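PDB 5G5Y: fructooligosaccharide ABC transporter substrate-binding protein FusA, which binds short- and long-chain fructooligosaccharides, preferring tetrasaccharides and larger, as the solute-binding subunit of the FusABC-MsmK import complex of Streptococcus pneumoniae. Local coordinates for residues M442-W453 and E462-L470. Sequence-based numbering, arbitrary orientation.
Sequences MNDYIYRKRAEW and EWDDYKKEL
Trp453 meets Tyr466 edge to face: the planes stand at 77°, and CH2 of Trp453 lies over the centre of the Tyr466 ring, 3.5 Å from its CG. Leu470 CD1 covers the opposite face of that ring toward its rim. The Tyr466 side chain sits as a knob among Tyr445, Ile446, Lys449 and Trp453 of 442-453. Tyr445 is slid aside rather than stacked on it: the planes differ by 26° but the centroids are 5.8 Å apart, and CE2 of Tyr445 comes 3.6 Å from CD1 of Tyr466. The phenolic end of Tyr466 bonds to Ala222 O and accepts from a water that also donates to Ile446 O. Further along the rim of the same indole, NE1 of Trp453 donates to Glu462 OE1 (2.8 Å). Lys449 NZ reaches the same oxygen, also at 2.8 Å, from the opposite carboxylate face; this salt bridge, extended to Glu452, probably offsets the proximity of the two glutamates. With axes at 171° and 11.4 Å apart, the segments form an antiparallel helical hairpin of helices 429-455 and 459-472. Its apolar side packs on helix 225-239 through Trp453 and Trp463, and on strand 218-220, where Ile446 and Leu470 touch the calcium-site residue Phe220.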
loop_
_atom_site.group_PDB
_atom_site.type_symbol
_atom_site.label_atom_id
_atom_site.label_comp_id
_atom_site.label_asym_id
_atom_site.label_seq_id
_atom_site.Cartn_x
_atom_site.Cartn_y
_atom_site.Cartn_z
ATOM N N MET A 442 6.697 -21.069 0.661
ATOM C CA MET A 442 7.193 -20.725 1.998
ATOM C C MET A 442 6.304 -19.786 2.836
ATOM O O MET A 442 6.362 -19.893 4.042
ATOM C CB MET A 442 8.651 -20.273 2.014
ATOM C CG MET A 442 8.952 -18.851 1.694
ATOM S SD MET A 442 10.720 -18.510 1.951
ATOM C CE MET A 442 10.655 -16.909 1.127
ATOM N N ASN A 443 5.464 -18.957 2.209
ATOM C CA ASN A 443 4.776 -17.878 2.936
ATOM C C ASN A 443 3.841 -18.407 4.009
ATOM O O ASN A 443 3.915 -17.982 5.183
ATOM C CB ASN A 443 4.063 -16.905 1.991
ATOM C CG ASN A 443 5.042 -15.978 1.272
ATOM O OD1 ASN A 443 6.246 -16.020 1.534
ATOM N ND2 ASN A 443 4.535 -15.141 0.387
ATOM N N ASP A 444 2.980 -19.343 3.641
ATOM C CA ASP A 444 2.036 -19.931 4.597
ATOM C C ASP A 444 2.782 -20.706 5.674
ATOM O O ASP A 444 2.386 -20.671 6.822
ATOM C CB ASP A 444 0.993 -20.834 3.909
ATOM C CG ASP A 444 -0.035 -20.040 3.044
ATOM O OD1 ASP A 444 -0.331 -18.879 3.344
ATOM O OD2 ASP A 444 -0.575 -20.602 2.056
ATOM N N TYR A 445 3.874 -21.366 5.304
ATOM C CA TYR A 445 4.734 -22.093 6.276
ATOM C C TYR A 445 5.317 -21.170 7.353
ATOM O O TYR A 445 5.327 -21.481 8.555
ATOM C CB TYR A 445 5.862 -22.830 5.531
ATOM C CG TYR A 445 6.884 -23.457 6.428
ATOM C CD1 TYR A 445 6.595 -24.627 7.141
ATOM C CD2 TYR A 445 8.139 -22.896 6.581
ATOM C CE1 TYR A 445 7.541 -25.192 7.980
ATOM C CE2 TYR A 445 9.085 -23.443 7.418
ATOM C CZ TYR A 445 8.780 -24.602 8.132
ATOM O OH TYR A 445 9.734 -25.147 8.980
ATOM N N ILE A 446 5.838 -20.031 6.921
ATOM C CA ILE A 446 6.370 -19.047 7.852
ATOM C C ILE A 446 5.293 -18.636 8.895
ATOM O O ILE A 446 5.554 -18.598 10.113
ATOM C CB ILE A 446 6.901 -17.810 7.098
ATOM C CG1 ILE A 446 8.217 -18.159 6.391
ATOM C CG2 ILE A 446 7.110 -16.621 8.053
ATOM C CD1 ILE A 446 8.588 -17.186 5.323
ATOM N N TYR A 447 4.095 -18.344 8.430
ATOM C CA TYR A 447 3.023 -17.962 9.354
ATOM C C TYR A 447 2.523 -19.140 10.193
ATOM O O TYR A 447 2.149 -18.950 11.329
ATOM C CB TYR A 447 1.892 -17.255 8.641
ATOM C CG TYR A 447 2.219 -15.807 8.238
ATOM C CD1 TYR A 447 2.816 -14.912 9.126
ATOM C CD2 TYR A 447 1.932 -15.342 6.962
ATOM C CE1 TYR A 447 3.119 -13.601 8.736
ATOM C CE2 TYR A 447 2.225 -14.041 6.567
ATOM C CZ TYR A 447 2.813 -13.172 7.470
ATOM O OH TYR A 447 3.081 -11.880 7.099
ATOM N N ARG A 448 2.493 -20.332 9.632
ATOM C CA ARG A 448 2.065 -21.501 10.411
ATOM C C ARG A 448 3.009 -21.726 11.603
ATOM O O ARG A 448 2.555 -21.892 12.727
ATOM C CB ARG A 448 1.989 -22.755 9.545
ATOM C CG ARG A 448 1.490 -23.973 10.343
ATOM C CD ARG A 448 1.316 -25.229 9.501
ATOM N NE ARG A 448 2.539 -25.799 8.931
ATOM C CZ ARG A 448 3.407 -26.603 9.557
ATOM N NH1 ARG A 448 3.279 -26.918 10.850
ATOM N NH2 ARG A 448 4.441 -27.101 8.872
ATOM N N LYS A 449 4.318 -21.701 11.365
ATOM C CA LYS A 449 5.273 -21.927 12.425
ATOM C C LYS A 449 5.198 -20.807 13.466
ATOM O O LYS A 449 5.213 -21.073 14.664
ATOM C CB LYS A 449 6.692 -22.060 11.856
ATOM C CG LYS A 449 6.875 -23.282 10.958
ATOM C CD LYS A 449 6.523 -24.602 11.629
ATOM C CE LYS A 449 7.300 -24.790 12.905
ATOM N NZ LYS A 449 7.075 -26.149 13.435
ATOM N N ARG A 450 5.060 -19.569 12.994
ATOM C CA ARG A 450 4.947 -18.434 13.884
ATOM C C ARG A 450 3.732 -18.588 14.833
ATOM O O ARG A 450 3.853 -18.347 16.045
ATOM C CB ARG A 450 4.914 -17.131 13.076
ATOM C CG ARG A 450 5.158 -15.883 13.867
ATOM C CD ARG A 450 4.818 -14.637 13.037
ATOM N NE ARG A 450 3.385 -14.429 12.875
ATOM C CZ ARG A 450 2.798 -13.278 12.516
ATOM N NH1 ARG A 450 3.510 -12.192 12.250
ATOM N NH2 ARG A 450 1.479 -13.213 12.464
ATOM N N ALA A 451 2.593 -18.995 14.286
ATOM C CA ALA A 451 1.373 -19.178 15.061
ATOM C C ALA A 451 1.580 -20.325 16.072
ATOM O O ALA A 451 1.193 -20.188 17.234
ATOM C CB ALA A 451 0.202 -19.465 14.139
ATOM N N GLU A 452 2.201 -21.428 15.627
ATOM C CA GLU A 452 2.439 -22.601 16.494
ATOM C C GLU A 452 3.345 -22.265 17.629
ATOM O O GLU A 452 3.128 -22.710 18.758
ATOM C CB GLU A 452 3.098 -23.757 15.727
ATOM C CG GLU A 452 2.171 -24.462 14.767
ATOM C CD GLU A 452 2.878 -25.532 13.920
ATOM O OE1 GLU A 452 4.037 -25.916 14.248
ATOM O OE2 GLU A 452 2.251 -25.980 12.906
ATOM N N TRP A 453 4.384 -21.486 17.349
ATOM C CA TRP A 453 5.291 -21.073 18.373
ATOM C C TRP A 453 4.678 -20.193 19.415
ATOM O O TRP A 453 5.177 -20.160 20.548
ATOM C CB TRP A 453 6.520 -20.405 17.788
ATOM C CG TRP A 453 7.372 -21.388 17.006
ATOM C CD1 TRP A 453 7.563 -22.718 17.250
ATOM C CD2 TRP A 453 8.162 -21.071 15.872
ATOM N NE1 TRP A 453 8.431 -23.260 16.315
ATOM C CE2 TRP A 453 8.835 -22.256 15.477
ATOM C CE3 TRP A 453 8.414 -19.889 15.180
ATOM C CZ2 TRP A 453 9.707 -22.283 14.405
ATOM C CZ3 TRP A 453 9.295 -19.925 14.099
ATOM C CH2 TRP A 453 9.940 -21.088 13.738
ATOM N N GLU A 462 12.894 -25.961 17.749
ATOM C CA GLU A 462 12.453 -26.119 16.379
ATOM C C GLU A 462 13.119 -25.126 15.416
ATOM O O GLU A 462 13.006 -25.302 14.197
ATOM C CB GLU A 462 10.930 -25.916 16.310
ATOM C CG GLU A 462 10.154 -27.019 17.001
ATOM C CD GLU A 462 8.641 -26.907 16.863
ATOM O OE1 GLU A 462 8.134 -26.073 16.056
ATOM O OE2 GLU A 462 7.961 -27.726 17.534
ATOM N N TRP A 463 13.786 -24.110 15.969
ATOM C CA TRP A 463 14.317 -22.997 15.166
ATOM C C TRP A 463 15.290 -23.440 14.076
ATOM O O TRP A 463 15.130 -23.052 12.904
ATOM C CB TRP A 463 14.923 -21.930 16.080
ATOM C CG TRP A 463 15.457 -20.707 15.363
ATOM C CD1 TRP A 463 16.763 -20.377 15.174
ATOM C CD2 TRP A 463 14.681 -19.661 14.777
ATOM N NE1 TRP A 463 16.849 -19.178 14.488
ATOM C CE2 TRP A 463 15.584 -18.721 14.237
ATOM C CE3 TRP A 463 13.297 -19.423 14.656
ATOM C CZ2 TRP A 463 15.153 -17.568 13.583
ATOM C CZ3 TRP A 463 12.870 -18.275 14.022
ATOM C CH2 TRP A 463 13.798 -17.357 13.493
ATOM N N ASP A 464 16.280 -24.253 14.444
ATOM C CA ASP A 464 17.318 -24.673 13.480
ATOM C C ASP A 464 16.721 -25.485 12.327
ATOM O O ASP A 464 17.044 -25.222 11.147
ATOM C CB ASP A 464 18.485 -25.420 14.160
ATOM C CG ASP A 464 19.454 -24.491 14.882
ATOM O OD1 ASP A 464 19.339 -23.240 14.786
ATOM O OD2 ASP A 464 20.365 -25.019 15.558
ATOM N N ASP A 465 15.806 -26.405 12.622
ATOM C CA ASP A 465 15.173 -27.174 11.524
ATOM C C ASP A 465 14.281 -26.299 10.626
ATOM O O ASP A 465 14.122 -26.558 9.434
ATOM C CB ASP A 465 14.317 -28.333 12.032
ATOM C CG ASP A 465 15.146 -29.530 12.511
ATOM O OD1 ASP A 465 16.352 -29.587 12.277
ATOM O OD2 ASP A 465 14.558 -30.430 13.133
ATOM N N TYR A 466 13.652 -25.296 11.227
ATOM C CA TYR A 466 12.830 -24.356 10.472
ATOM C C TYR A 466 13.658 -23.613 9.453
ATOM O O TYR A 466 13.250 -23.503 8.318
ATOM C CB TYR A 466 12.140 -23.394 11.426
ATOM C CG TYR A 466 11.738 -22.014 10.916
ATOM C CD1 TYR A 466 10.515 -21.819 10.275
ATOM C CD2 TYR A 466 12.530 -20.892 11.186
ATOM C CE1 TYR A 466 10.094 -20.545 9.852
ATOM C CE2 TYR A 466 12.126 -19.623 10.780
ATOM C CZ TYR A 466 10.911 -19.449 10.122
ATOM O OH TYR A 466 10.496 -18.210 9.771
ATOM N N LYS A 467 14.813 -23.105 9.863
ATOM C CA LYS A 467 15.704 -22.439 8.916
ATOM C C LYS A 467 16.159 -23.388 7.798
ATOM O O LYS A 467 16.188 -22.990 6.640
ATOM C CB LYS A 467 16.908 -21.832 9.621
ATOM C CG LYS A 467 16.530 -20.657 10.503
ATOM C CD LYS A 467 17.751 -19.895 11.007
ATOM C CE LYS A 467 18.632 -20.708 11.950
ATOM N NZ LYS A 467 19.837 -19.901 12.263
ATOM N N LYS A 468 16.421 -24.650 8.131
ATOM C CA LYS A 468 16.730 -25.651 7.109
ATOM C C LYS A 468 15.582 -25.862 6.108
ATOM O O LYS A 468 15.806 -26.063 4.908
ATOM C CB LYS A 468 17.072 -27.010 7.766
ATOM C CG LYS A 468 18.367 -27.015 8.557
ATOM C CD LYS A 468 18.612 -28.428 9.101
ATOM C CE LYS A 468 19.719 -28.495 10.142
ATOM N NZ LYS A 468 20.843 -27.593 9.792
ATOM N N GLU A 469 14.356 -25.845 6.615
ATOM C CA GLU A 469 13.168 -26.005 5.792
ATOM C C GLU A 469 13.024 -24.807 4.816
ATOM O O GLU A 469 12.707 -24.983 3.657
ATOM C CB GLU A 469 11.939 -26.122 6.692
ATOM C CG GLU A 469 10.864 -26.943 6.131
ATOM C CD GLU A 469 11.271 -28.405 5.881
ATOM O OE1 GLU A 469 12.156 -28.996 6.521
ATOM O OE2 GLU A 469 10.591 -28.960 5.064
ATOM N N LEU A 470 13.314 -23.604 5.305
ATOM C CA LEU A 470 13.318 -22.429 4.459
ATOM C C LEU A 470 14.326 -22.549 3.329
ATOM O O LEU A 470 14.040 -22.142 2.202
ATOM C CB LEU A 470 13.582 -21.157 5.297
ATOM C CG LEU A 470 12.531 -20.730 6.302
ATOM C CD1 LEU A 470 12.957 -19.436 6.987
ATOM C CD2 LEU A 470 11.182 -20.553 5.659
HETATM O O HOH W 1 7.978 -17.696 11.254
#